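Local structure of protein SSD1 (Saccharomyces cerevisiae S288C, 7AM1) at residues E353-F358 with V396-S401; L372-E377 with A419-Q424; A508-D513 with I552-N557; R894-M899 with C903-A908. The protein binds mRNA, including untranslated-region elements, and represses translation, acting as a pseudonuclease of the RNase II family that lacks enzymatic activity. All blocks are in the same frame, centred on the assembly; numbering follows the deposited sequence.

Contact 1: E353-F358 with V396-S401; sequences EYRRNF and VVDVTS
Arg355 reaches Asp398 with the end of its guanidinium group, and both terminal nitrogens converge on a single carboxylate oxygen. NH2 of Arg355 lies 2.9 Å from OD2 of Asp398, and NH1 of Arg355 lies 3.1 Å from the same OD2. These two hydrogen bonds form a salt bridge that is fully in plane from the arginine side but asymmetric from the acid side: NH1 uses the anti lone pair of OD2, whereas NH2 arrives from above the carboxylate. The two flat groups are accordingly turned 54° apart instead of lying coplanar. The arginine chain is extended from CG to NE, which lets it span CA atoms of Arg355 and Asp398 that are 11.4 Å apart. The charged pair is buried. It sits in the RNB domain, where the turn leaving strand 389-397 comes up beside the link between helix 349-354 and edge strand 356-358 of a mixed sheet. Arg355 NH1 also bonds the carbonyl of Ser470, and Lys677 forms a salt bridge with OD1 of Asp398, although that oxygen is less surely placed. With an alanine in place of Arg355, OD2 of Asp398 would probably be left without the two donors that hold it. Beside this grip the contact is looser. Ser401, partly exposed, marks the solvent side and only brushes the guanidinium, its CB 3.8 Å from NH2 of Arg355 in an oblique approach, while its OG turns back to bond Asp398 O at 2.6 Å.

Contact 2: L372-E377 with A419-Q424; sequences LGWVSE and AVFMPQ
Trp374 and Phe421 are the closest backbone neighbours, yet their CA atoms stand 9.3 Å apart, so the main chains do not meet and no hydrogen bond links the segments. Residues 372-377 follow an irregular path between strands 367-370 and 378-384. The other segment, residues 419-424, contains only the short strand 420-421. The gap is bridged by rings. Phe421 presents its CE1-CZ edge to one face of the Trp374 indole, with planes at 86° and the centroid of the six-membered ring 4.9 Å from that of Phe421. CE1 of Phe421 comes within 3.5 Å of Trp374 CE3, while CZ of Phe421 rides over the centre of the indole, 3.7 Å above its plane. On the opposite face lies CG2 of Val375, 3.6 Å above the same plane and shifted toward the rim. The CB of Ala419 adds a marginal apolar contact, 4.4 Å from CH2 of Trp374. CG of Trp374 stands anti to the backbone N (chi1 -171°), which carries the indole toward Phe421. Its rotation is then fixed by a nearly straight bond in the ring plane: NE1 of Trp374 donates to OE2 of Glu377 at 3.2 Å (N-H...O 168°). OE1 of Glu377 accepts from the backbone N of Met664. This T-shaped aromatic pair lies inside the RNB domain, joining an inter-strand loop to the small two-stranded sheet of 420-421 and 426-427.

Contact 3: A508-D513 with I552-N557; sequences ARRIND and IKRKVN
Arg509, on the last turn of helix 495-510, reaches the neighbouring helix on the solvent side, where its NH2 lies 3.4 Å from NZ of Lys555. Both atoms are donors, so this is a contact of like charges and not a hydrogen bond. Lys555 is bent at its second torsion (chi2 65°), which swings its end across to the arginine at a slant; its CD sits in the guanidinium plane of Arg509, 4.0 Å from NH2. Such proximity is probably costly electrically, but the exposure of Arg509 to solvent would ease it. Arg510 comes next and crosses toward Arg554, whose NH1 stands over one face of the Arg510 guanidinium, 3.2 Å from NH1 of Arg510. The two guanidinium planes are 89° apart, one turning its edge to the face of the other. The closeness is probably paid for by an acid: both NH1 atoms form salt bridges to OE2 of Glu551. Arg554 is held further by Glu526, and NH2 of Arg510 by the carbonyl of Leu652. Within the RNB domain, helices 495-510 and 544-568 thus meet at this end through charged side chains, while Ile552 packs on Val499 and Ala503. Asn512, with positive phi (63°), is the C-prime residue of a Schellman motif, in which Asp513 N bonds Ala508 O at 2.8 Å. Beyond the helix end, ND2 of Asn512 bonds Asp605, and the backbone O of Asn512 accepts from NZ of Lys609.

Contact 4: R894-M899 with C903-A908; sequences RAEVGM and CLTVRA
Arg894 and Thr905 exchange two backbone hydrogen bonds, N of Arg894 to O of Thr905 at 3.1 Å and N of Thr905 to O of Arg894 at 2.8 Å. Glu896 and Cys903 form a second antiparallel hydrogen-bonded pair, with N of Cys903 3.0 Å from O of Glu896. Between them Ala895 and Leu904 make the non-hydrogen-bonded pair, flanked by CA-H...O contacts such as Leu904 CA to Arg894 O at 3.3 Å. The N-to-C directions of the short strand segments differ by 136°, well away from exact antiparallelism. Polar side chains gather on the face carrying Arg894, Glu896, Cys903 and Thr905. Glu896 bends at chi2 (-73°), folding its carboxylate over the neighbouring strand, where OE2 accepts from OG1 of Thr905 at 2.8 Å. Its other oxygen, OE1, lies 2.6 Å from NH1 of Arg894 in a nearly straight salt bridge, and Arg811 forms a further salt bridge with that oxygen. Both Thr905 OG1 and Arg894 NH1 meet their oxygen from out of the carboxylate plane. A glutamine in place of Glu896 would probably leave Arg894 and Arg811 without the negative charge that they share. Apolar contacts complete the pairing: on the opposite face CB of Ala895 touches CD2 of Leu904 at 4.0 Å; on the polar face CG of Glu896 packs on CG2 of Thr905 at 3.5 Å. Leu904 also packs on helix 689-725 and strand 755-760. The whole is a beta hairpin ending a five-stranded antiparallel sheet; the contact of its last strand with strand 755-760 is consistent with the curled-up OB fold expected of this C-terminal domain.

Overall arrangement
Contacts 1, 2 and 3 all belong to the RNB domain, whereas contact 4, also buried, lies about 52 Å from contact 1, centre to centre, and across the centre of the chain. Contacts 1 and 2 are buried and touch where strand 389-397 runs beside the residues leading into strand 378-384: Glu377 O probably accepts from Val397 N at 3.2 Å. Contact 3 is the surface case, with nearest atoms about 5 Å from contact 1 and 6 Å from contact 2. Chemistry follows place: one buried ion pair in contact 1, an aromatic pair in contact 2, arginines around an acid in contact 3. Contact 4 alone rests on backbone pairing between strands.

Contact 1: E353-F358 with V396-S401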
loop_
_atom_site.group_PDB
_atom_site.type_symbol
_atom_site.label_atom_id
_atom_site.label_comp_id
_atom_site.label_asym_id
_atom_site.label_seq_id
_atom_site.Cartn_x
_atom_site.Cartn_y
_atom_site.Cartn_z
ATOM N N GLU A 353 16.404 -31.935 -22.085
ATOM C CA GLU A 353 17.674 -31.981 -22.804
ATOM C C GLU A 353 18.028 -30.629 -23.414
ATOM O O GLU A 353 19.211 -30.275 -23.490
ATOM C CB GLU A 353 17.622 -33.055 -23.893
ATOM N N TYR A 354 17.022 -29.859 -23.839
ATOM C CA TYR A 354 17.241 -28.600 -24.540
ATOM C C TYR A 354 17.581 -27.433 -23.619
ATOM O O TYR A 354 17.976 -26.373 -24.117
ATOM C CB TYR A 354 15.996 -28.243 -25.360
ATOM N N ARG A 355 17.435 -27.587 -22.306
ATOM C CA ARG A 355 17.634 -26.474 -21.389
ATOM C C ARG A 355 19.112 -26.293 -21.072
ATOM O O ARG A 355 19.865 -27.268 -20.971
ATOM C CB ARG A 355 16.848 -26.704 -20.097
ATOM C CG ARG A 355 15.390 -27.059 -20.326
ATOM C CD ARG A 355 14.582 -27.038 -19.034
ATOM N NE ARG A 355 13.168 -26.789 -19.307
ATOM C CZ ARG A 355 12.509 -25.683 -18.970
ATOM N NH1 ARG A 355 13.111 -24.699 -18.310
ATOM N NH2 ARG A 355 11.227 -25.571 -19.285
ATOM N N ARG A 356 19.531 -25.036 -20.925
ATOM C CA ARG A 356 20.891 -24.768 -20.477
ATOM C C ARG A 356 21.058 -25.322 -19.070
ATOM O O ARG A 356 20.277 -25.004 -18.169
ATOM C CB ARG A 356 21.195 -23.271 -20.501
ATOM C CG ARG A 356 22.625 -22.934 -20.067
ATOM C CD ARG A 356 23.028 -21.510 -20.443
ATOM N NE ARG A 356 24.330 -21.152 -19.879
ATOM C CZ ARG A 356 24.847 -19.926 -19.883
ATOM N NH1 ARG A 356 24.180 -18.915 -20.424
ATOM N NH2 ARG A 356 26.038 -19.710 -19.341
ATOM N N ASN A 357 22.067 -26.162 -18.882
ATOM C CA ASN A 357 22.195 -26.942 -17.660
ATOM C C ASN A 357 23.143 -26.245 -16.692
ATOM O O ASN A 357 24.296 -25.968 -17.034
ATOM C CB ASN A 357 22.682 -28.355 -17.971
ATOM C CG ASN A 357 22.573 -29.273 -16.777
ATOM O OD1 ASN A 357 23.297 -29.115 -15.794
ATOM N ND2 ASN A 357 21.659 -30.235 -16.849
ATOM N N PHE A 358 22.646 -25.955 -15.489
ATOM C CA PHE A 358 23.442 -25.379 -14.412
ATOM C C PHE A 358 23.518 -26.332 -13.220
ATOM O O PHE A 358 23.607 -25.887 -12.075
ATOM C CB PHE A 358 22.867 -24.037 -13.943
ATOM C CG PHE A 358 22.900 -22.943 -14.976
ATOM C CD1 PHE A 358 24.084 -22.286 -15.278
ATOM C CD2 PHE A 358 21.735 -22.544 -15.617
ATOM C CE1 PHE A 358 24.110 -21.267 -16.223
ATOM C CE2 PHE A 358 21.753 -21.529 -16.566
ATOM C CZ PHE A 358 22.936 -20.886 -16.864
ATOM N N VAL A 396 14.717 -18.179 -12.171
ATOM C CA VAL A 396 13.343 -18.122 -11.690
ATOM C C VAL A 396 12.656 -19.443 -12.011
ATOM O O VAL A 396 12.808 -19.979 -13.116
ATOM C CB VAL A 396 12.570 -16.950 -12.330
ATOM C CG1 VAL A 396 11.124 -16.946 -11.847
ATOM C CG2 VAL A 396 13.254 -15.625 -12.026
ATOM N N VAL A 397 11.903 -19.972 -11.042
ATOM C CA VAL A 397 11.144 -21.196 -11.272
ATOM C C VAL A 397 10.296 -21.049 -12.529
ATOM O O VAL A 397 9.584 -20.054 -12.706
ATOM C CB VAL A 397 10.275 -21.529 -10.046
ATOM C CG1 VAL A 397 9.351 -22.698 -10.359
ATOM C CG2 VAL A 397 11.148 -21.844 -8.848
ATOM N N ASP A 398 10.366 -22.052 -13.404
ATOM C CA ASP A 398 9.615 -22.054 -14.663
ATOM C C ASP A 398 8.241 -22.672 -14.405
ATOM O O ASP A 398 7.932 -23.795 -14.808
ATOM C CB ASP A 398 10.391 -22.802 -15.742
ATOM C CG ASP A 398 9.759 -22.684 -17.127
ATOM O OD1 ASP A 398 8.625 -22.169 -17.245
ATOM O OD2 ASP A 398 10.414 -23.105 -18.106
ATOM N N VAL A 399 7.412 -21.895 -13.701
ATOM C CA VAL A 399 6.126 -22.395 -13.227
ATOM C C VAL A 399 5.274 -22.875 -14.394
ATOM O O VAL A 399 4.652 -23.942 -14.326
ATOM C CB VAL A 399 5.389 -21.313 -12.414
ATOM C CG1 VAL A 399 4.053 -21.840 -11.919
ATOM C CG2 VAL A 399 6.227 -20.847 -11.243
ATOM N N THR A 400 5.222 -22.095 -15.481
ATOM C CA THR A 400 4.283 -22.395 -16.556
ATOM C C THR A 400 4.660 -23.655 -17.326
ATOM O O THR A 400 3.801 -24.225 -18.006
ATOM C CB THR A 400 4.155 -21.213 -17.528
ATOM O OG1 THR A 400 5.400 -20.971 -18.189
ATOM C CG2 THR A 400 3.716 -19.948 -16.788
ATOM N N SER A 401 5.911 -24.105 -17.238
ATOM C CA SER A 401 6.258 -25.402 -17.804
ATOM C C SER A 401 5.586 -26.552 -17.064
ATOM O O SER A 401 5.656 -27.690 -17.536
ATOM C CB SER A 401 7.776 -25.597 -17.800
ATOM O OG SER A 401 8.264 -25.815 -16.488
#

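Contact 2: L372-E377 with A419-Q424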
loop_
_atom_site.group_PDB
_atom_site.type_symbol
_atom_site.label_atom_id
_atom_site.label_comp_id
_atom_site.label_asym_id
_atom_site.label_seq_id
_atom_site.Cartn_x
_atom_site.Cartn_y
_atom_site.Cartn_z
ATOM N N LEU A 372 10.833 -15.695 4.483
ATOM C CA LEU A 372 10.179 -16.258 5.658
ATOM C C LEU A 372 8.711 -16.554 5.402
ATOM O O LEU A 372 7.944 -15.668 5.016
ATOM C CB LEU A 372 10.312 -15.293 6.838
ATOM C CG LEU A 372 10.058 -15.903 8.214
ATOM C CD1 LEU A 372 10.956 -15.328 9.281
ATOM C CD2 LEU A 372 8.578 -15.653 8.563
ATOM N N GLY A 373 8.324 -17.807 5.637
ATOM C CA GLY A 373 6.952 -18.234 5.484
ATOM C C GLY A 373 6.535 -18.530 4.064
ATOM O O GLY A 373 5.372 -18.891 3.840
ATOM N N TRP A 374 7.444 -18.404 3.105
ATOM C CA TRP A 374 7.130 -18.536 1.693
ATOM C C TRP A 374 8.100 -19.530 1.068
ATOM O O TRP A 374 9.040 -20.004 1.711
ATOM C CB TRP A 374 7.197 -17.164 1.006
ATOM C CG TRP A 374 6.694 -17.137 -0.399
ATOM C CD1 TRP A 374 7.378 -16.733 -1.506
ATOM C CD2 TRP A 374 5.394 -17.531 -0.850
ATOM N NE1 TRP A 374 6.584 -16.844 -2.621
ATOM C CE2 TRP A 374 5.360 -17.335 -2.244
ATOM C CE3 TRP A 374 4.254 -18.029 -0.208
ATOM C CZ2 TRP A 374 4.233 -17.621 -3.011
ATOM C CZ3 TRP A 374 3.135 -18.312 -0.969
ATOM C CH2 TRP A 374 3.132 -18.105 -2.356
ATOM N N VAL A 375 7.854 -19.860 -0.197
ATOM C CA VAL A 375 8.692 -20.795 -0.938
ATOM C C VAL A 375 9.973 -20.104 -1.388
ATOM O O VAL A 375 10.219 -18.942 -1.046
ATOM C CB VAL A 375 7.927 -21.370 -2.145
ATOM C CG1 VAL A 375 6.669 -22.083 -1.681
ATOM C CG2 VAL A 375 7.582 -20.264 -3.134
ATOM N N SER A 376 10.812 -20.830 -2.125
ATOM C CA SER A 376 11.949 -20.258 -2.837
ATOM C C SER A 376 11.649 -20.301 -4.329
ATOM O O SER A 376 11.472 -21.383 -4.900
ATOM C CB SER A 376 13.238 -21.018 -2.529
ATOM O OG SER A 376 14.296 -20.576 -3.363
ATOM N N GLU A 377 11.575 -19.134 -4.957
ATOM C CA GLU A 377 11.305 -19.073 -6.384
ATOM C C GLU A 377 12.400 -18.370 -7.170
ATOM O O GLU A 377 12.278 -18.246 -8.394
ATOM C CB GLU A 377 9.949 -18.395 -6.645
ATOM C CG GLU A 377 9.797 -16.963 -6.161
ATOM C CD GLU A 377 8.367 -16.466 -6.340
ATOM O OE1 GLU A 377 7.794 -16.726 -7.416
ATOM O OE2 GLU A 377 7.807 -15.829 -5.418
ATOM N N ALA A 419 -1.208 -13.807 -4.876
ATOM C CA ALA A 419 -1.124 -14.248 -3.499
ATOM C C ALA A 419 -1.282 -13.045 -2.578
ATOM O O ALA A 419 -1.093 -11.893 -2.981
ATOM C CB ALA A 419 0.204 -14.954 -3.240
ATOM N N VAL A 420 -1.647 -13.319 -1.332
ATOM C CA VAL A 420 -1.836 -12.283 -0.327
ATOM C C VAL A 420 -0.939 -12.600 0.857
ATOM O O VAL A 420 -0.944 -13.731 1.358
ATOM C CB VAL A 420 -3.304 -12.177 0.121
ATOM C CG1 VAL A 420 -3.473 -11.007 1.076
ATOM C CG2 VAL A 420 -4.222 -12.036 -1.083
ATOM N N PHE A 421 -0.171 -11.609 1.302
ATOM C CA PHE A 421 0.731 -11.767 2.436
ATOM C C PHE A 421 0.325 -10.795 3.534
ATOM O O PHE A 421 0.364 -9.575 3.343
ATOM C CB PHE A 421 2.181 -11.554 2.006
ATOM C CG PHE A 421 2.615 -12.484 0.916
ATOM C CD1 PHE A 421 3.133 -13.731 1.218
ATOM C CD2 PHE A 421 2.471 -12.127 -0.413
ATOM C CE1 PHE A 421 3.523 -14.593 0.216
ATOM C CE2 PHE A 421 2.865 -12.989 -1.423
ATOM C CZ PHE A 421 3.383 -14.224 -1.106
ATOM N N MET A 422 -0.083 -11.344 4.671
ATOM C CA MET A 422 -0.434 -10.594 5.860
ATOM C C MET A 422 0.404 -11.096 7.026
ATOM O O MET A 422 0.839 -12.251 7.022
ATOM C CB MET A 422 -1.922 -10.757 6.181
ATOM C CG MET A 422 -2.820 -10.219 5.083
ATOM S SD MET A 422 -4.535 -10.735 5.226
ATOM C CE MET A 422 -4.402 -12.498 4.954
ATOM N N PRO A 423 0.662 -10.258 8.033
ATOM C CA PRO A 423 1.428 -10.757 9.187
ATOM C C PRO A 423 0.793 -11.987 9.811
ATOM O O PRO A 423 1.504 -12.900 10.250
ATOM C CB PRO A 423 1.428 -9.561 10.152
ATOM C CG PRO A 423 1.160 -8.359 9.282
ATOM C CD PRO A 423 0.268 -8.845 8.187
ATOM N N GLN A 424 -0.541 -12.034 9.841
ATOM C CA GLN A 424 -1.282 -13.099 10.498
ATOM C C GLN A 424 -1.449 -14.339 9.633
ATOM O O GLN A 424 -1.637 -15.435 10.175
ATOM C CB GLN A 424 -2.689 -12.622 10.882
ATOM C CG GLN A 424 -2.751 -11.382 11.734
ATOM C CD GLN A 424 -2.706 -10.120 10.910
ATOM O OE1 GLN A 424 -2.174 -10.114 9.802
ATOM N NE2 GLN A 424 -3.276 -9.043 11.440
#

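Contact 3: A508-D513 with I552-N557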
loop_
_atom_site.group_PDB
_atom_site.type_symbol
_atom_site.label_atom_id
_atom_site.label_comp_id
_atom_site.label_asym_id
_atom_site.label_seq_id
_atom_site.Cartn_x
_atom_site.Cartn_y
_atom_site.Cartn_z
ATOM N N ALA A 508 23.172 1.775 -8.743
ATOM C CA ALA A 508 23.791 3.058 -9.047
ATOM C C ALA A 508 23.487 3.498 -10.470
ATOM O O ALA A 508 23.288 4.690 -10.732
ATOM C CB ALA A 508 25.302 2.968 -8.831
ATOM N N ARG A 509 23.460 2.553 -11.408
ATOM C CA ARG A 509 23.120 2.909 -12.780
ATOM C C ARG A 509 21.629 3.221 -12.895
ATOM O O ARG A 509 21.237 4.146 -13.614
ATOM C CB ARG A 509 23.554 1.790 -13.727
ATOM C CG ARG A 509 23.658 2.222 -15.188
ATOM C CD ARG A 509 24.134 1.081 -16.088
ATOM N NE ARG A 509 23.369 -0.140 -15.836
ATOM C CZ ARG A 509 23.874 -1.285 -15.379
ATOM N NH1 ARG A 509 25.175 -1.423 -15.140
ATOM N NH2 ARG A 509 23.062 -2.313 -15.182
ATOM N N ARG A 510 20.782 2.459 -12.193
ATOM C CA ARG A 510 19.341 2.685 -12.276
ATOM C C ARG A 510 18.976 4.097 -11.825
ATOM O O ARG A 510 18.176 4.778 -12.477
ATOM C CB ARG A 510 18.578 1.657 -11.437
ATOM C CG ARG A 510 17.058 1.726 -11.642
ATOM C CD ARG A 510 16.291 0.692 -10.818
ATOM N NE ARG A 510 16.482 0.852 -9.375
ATOM C CZ ARG A 510 15.998 1.860 -8.651
ATOM N NH1 ARG A 510 16.232 1.908 -7.344
ATOM N NH2 ARG A 510 15.288 2.824 -9.226
ATOM N N ILE A 511 19.544 4.550 -10.702
ATOM C CA ILE A 511 19.233 5.883 -10.195
ATOM C C ILE A 511 20.265 6.912 -10.647
ATOM O O ILE A 511 20.230 8.063 -10.204
ATOM C CB ILE A 511 19.107 5.907 -8.653
ATOM C CG1 ILE A 511 20.436 5.572 -7.966
ATOM C CG2 ILE A 511 18.010 4.960 -8.201
ATOM C CD1 ILE A 511 20.495 6.038 -6.515
ATOM N N ASN A 512 21.201 6.509 -11.508
ATOM C CA ASN A 512 22.110 7.462 -12.151
ATOM C C ASN A 512 23.000 8.172 -11.131
ATOM O O ASN A 512 23.271 9.369 -11.240
ATOM C CB ASN A 512 21.312 8.475 -12.978
ATOM C CG ASN A 512 22.175 9.246 -13.942
ATOM O OD1 ASN A 512 23.117 8.702 -14.510
ATOM N ND2 ASN A 512 21.859 10.520 -14.137
ATOM N N ASP A 513 23.477 7.423 -10.139
ATOM C CA ASP A 513 24.365 7.956 -9.107
ATOM C C ASP A 513 25.514 6.975 -8.903
ATOM O O ASP A 513 25.376 6.008 -8.134
ATOM C CB ASP A 513 23.616 8.195 -7.800
ATOM C CG ASP A 513 24.474 8.891 -6.761
ATOM O OD1 ASP A 513 25.619 9.254 -7.096
ATOM O OD2 ASP A 513 24.014 9.064 -5.613
ATOM N N ILE A 552 18.649 -6.678 -7.884
ATOM C CA ILE A 552 18.956 -7.658 -8.920
ATOM C C ILE A 552 17.686 -8.057 -9.664
ATOM O O ILE A 552 17.684 -8.156 -10.894
ATOM C CB ILE A 552 19.680 -8.875 -8.313
ATOM C CG1 ILE A 552 21.115 -8.491 -7.931
ATOM C CG2 ILE A 552 19.684 -10.051 -9.292
ATOM C CD1 ILE A 552 21.815 -9.512 -7.058
ATOM N N LYS A 553 16.586 -8.270 -8.937
ATOM C CA LYS A 553 15.323 -8.631 -9.578
ATOM C C LYS A 553 14.789 -7.492 -10.438
ATOM O O LYS A 553 14.167 -7.738 -11.480
ATOM C CB LYS A 553 14.293 -9.024 -8.520
ATOM C CG LYS A 553 14.519 -10.402 -7.917
ATOM C CD LYS A 553 13.593 -10.671 -6.741
ATOM C CE LYS A 553 13.760 -12.090 -6.222
ATOM N NZ LYS A 553 12.864 -12.374 -5.065
ATOM N N ARG A 554 14.992 -6.241 -10.010
ATOM C CA ARG A 554 14.552 -5.107 -10.817
ATOM C C ARG A 554 15.298 -5.069 -12.142
ATOM O O ARG A 554 14.712 -4.784 -13.194
ATOM C CB ARG A 554 14.758 -3.801 -10.051
ATOM C CG ARG A 554 13.724 -3.563 -8.941
ATOM C CD ARG A 554 14.094 -2.381 -8.064
ATOM N NE ARG A 554 13.034 -2.089 -7.101
ATOM C CZ ARG A 554 13.020 -1.038 -6.291
ATOM N NH1 ARG A 554 14.015 -0.161 -6.319
ATOM N NH2 ARG A 554 12.003 -0.862 -5.455
ATOM N N LYS A 555 16.593 -5.377 -12.112
ATOM C CA LYS A 555 17.358 -5.463 -13.347
ATOM C C LYS A 555 16.857 -6.613 -14.210
ATOM O O LYS A 555 16.671 -6.457 -15.423
ATOM C CB LYS A 555 18.844 -5.627 -13.024
ATOM C CG LYS A 555 19.745 -5.756 -14.251
ATOM C CD LYS A 555 19.745 -4.483 -15.084
ATOM C CE LYS A 555 20.344 -4.723 -16.449
ATOM N NZ LYS A 555 20.548 -3.455 -17.199
ATOM N N VAL A 556 16.637 -7.783 -13.605
ATOM C CA VAL A 556 16.135 -8.928 -14.360
ATOM C C VAL A 556 14.808 -8.583 -15.026
ATOM O O VAL A 556 14.619 -8.810 -16.225
ATOM C CB VAL A 556 16.001 -10.158 -13.445
ATOM C CG1 VAL A 556 15.271 -11.278 -14.163
ATOM C CG2 VAL A 556 17.377 -10.617 -12.961
ATOM N N ASN A 557 13.869 -8.027 -14.258
ATOM C CA ASN A 557 12.576 -7.659 -14.828
ATOM C C ASN A 557 12.744 -6.654 -15.959
ATOM O O ASN A 557 12.019 -6.702 -16.958
ATOM C CB ASN A 557 11.665 -7.074 -13.749
ATOM C CG ASN A 557 11.126 -8.121 -12.799
ATOM O OD1 ASN A 557 10.846 -9.255 -13.189
ATOM N ND2 ASN A 557 10.945 -7.733 -11.545
#

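Contact 4: R894-M899 with C903-A908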
loop_
_atom_site.group_PDB
_atom_site.type_symbol
_atom_site.label_atom_id
_atom_site.label_comp_id
_atom_site.label_asym_id
_atom_site.label_seq_id
_atom_site.Cartn_x
_atom_site.Cartn_y
_atom_site.Cartn_z
ATOM N N ARG A 894 -2.997 6.351 20.488
ATOM C CA ARG A 894 -4.012 5.383 20.859
ATOM C C ARG A 894 -4.648 4.776 19.617
ATOM O O ARG A 894 -4.685 5.390 18.551
ATOM C CB ARG A 894 -5.110 6.031 21.696
ATOM C CG ARG A 894 -5.231 5.489 23.069
ATOM C CD ARG A 894 -6.264 6.299 23.814
ATOM N NE ARG A 894 -7.616 5.992 23.365
ATOM C CZ ARG A 894 -8.425 5.122 23.963
ATOM N NH1 ARG A 894 -9.640 4.917 23.476
ATOM N NH2 ARG A 894 -8.028 4.463 25.045
ATOM N N ALA A 895 -5.191 3.571 19.791
ATOM C CA ALA A 895 -6.091 2.937 18.832
ATOM C C ALA A 895 -7.480 2.852 19.468
ATOM O O ALA A 895 -7.673 2.118 20.444
ATOM C CB ALA A 895 -5.585 1.552 18.427
ATOM N N GLU A 896 -8.440 3.609 18.923
ATOM C CA GLU A 896 -9.817 3.573 19.411
ATOM C C GLU A 896 -10.471 2.281 18.933
ATOM O O GLU A 896 -10.530 2.025 17.726
ATOM C CB GLU A 896 -10.635 4.757 18.890
ATOM C CG GLU A 896 -9.966 6.114 18.911
ATOM C CD GLU A 896 -9.841 6.704 20.293
ATOM O OE1 GLU A 896 -10.351 6.096 21.257
ATOM O OE2 GLU A 896 -9.226 7.785 20.408
ATOM N N VAL A 897 -10.954 1.467 19.862
ATOM C CA VAL A 897 -11.584 0.195 19.526
ATOM C C VAL A 897 -13.094 0.382 19.534
ATOM O O VAL A 897 -13.643 1.065 20.409
ATOM C CB VAL A 897 -11.159 -0.902 20.520
ATOM C CG1 VAL A 897 -11.911 -2.195 20.247
ATOM C CG2 VAL A 897 -9.654 -1.115 20.449
ATOM N N GLY A 898 -13.773 -0.244 18.570
ATOM C CA GLY A 898 -15.217 -0.133 18.468
ATOM C C GLY A 898 -15.794 -0.418 17.094
ATOM O O GLY A 898 -16.871 -1.011 16.988
ATOM N N MET A 899 -15.111 0.026 16.038
ATOM C CA MET A 899 -15.546 -0.198 14.667
ATOM C C MET A 899 -14.982 -1.508 14.119
ATOM O O MET A 899 -14.137 -2.159 14.737
ATOM C CB MET A 899 -15.116 0.972 13.775
ATOM C CG MET A 899 -15.484 2.322 14.356
ATOM S SD MET A 899 -17.253 2.650 14.316
ATOM C CE MET A 899 -17.288 4.221 15.175
ATOM N N CYS A 903 -9.244 2.589 15.063
ATOM C CA CYS A 903 -8.890 3.916 14.578
ATOM C C CYS A 903 -7.716 4.437 15.389
ATOM O O CYS A 903 -7.838 4.649 16.599
ATOM C CB CYS A 903 -10.085 4.864 14.699
ATOM S SG CYS A 903 -11.543 4.300 13.795
ATOM N N LEU A 904 -6.594 4.677 14.720
ATOM C CA LEU A 904 -5.463 5.319 15.366
ATOM C C LEU A 904 -5.753 6.802 15.524
ATOM O O LEU A 904 -6.245 7.453 14.599
ATOM C CB LEU A 904 -4.191 5.123 14.549
ATOM C CG LEU A 904 -3.755 3.675 14.361
ATOM C CD1 LEU A 904 -2.710 3.572 13.244
ATOM C CD2 LEU A 904 -3.213 3.128 15.678
ATOM N N THR A 905 -5.448 7.332 16.703
ATOM C CA THR A 905 -5.659 8.740 16.985
ATOM C C THR A 905 -4.451 9.267 17.744
ATOM O O THR A 905 -3.803 8.534 18.497
ATOM C CB THR A 905 -6.936 8.987 17.810
ATOM O OG1 THR A 905 -6.840 8.297 19.063
ATOM C CG2 THR A 905 -8.179 8.510 17.065
ATOM N N VAL A 906 -4.164 10.548 17.549
ATOM C CA VAL A 906 -3.029 11.193 18.191
ATOM C C VAL A 906 -3.476 12.511 18.802
ATOM O O VAL A 906 -4.381 13.183 18.295
ATOM C CB VAL A 906 -1.862 11.438 17.205
ATOM C CG1 VAL A 906 -1.224 10.128 16.813
ATOM C CG2 VAL A 906 -2.348 12.203 15.982
ATOM N N ARG A 907 -2.828 12.872 19.907
ATOM C CA ARG A 907 -3.034 14.144 20.581
ATOM C C ARG A 907 -1.690 14.692 21.031
ATOM O O ARG A 907 -0.796 13.931 21.413
ATOM C CB ARG A 907 -3.972 13.997 21.784
ATOM C CG ARG A 907 -5.366 13.527 21.424
ATOM C CD ARG A 907 -6.099 12.986 22.632
ATOM N NE ARG A 907 -7.526 13.270 22.543
ATOM C CZ ARG A 907 -8.370 13.230 23.569
ATOM N NH1 ARG A 907 -7.941 12.916 24.789
ATOM N NH2 ARG A 907 -9.648 13.519 23.373
ATOM N N ALA A 908 -1.551 16.013 20.974
ATOM C CA ALA A 908 -0.380 16.662 21.543
ATOM C C ALA A 908 -0.468 16.660 23.061
ATOM O O ALA A 908 -1.533 16.889 23.641
ATOM C CB ALA A 908 -0.254 18.101 21.044
#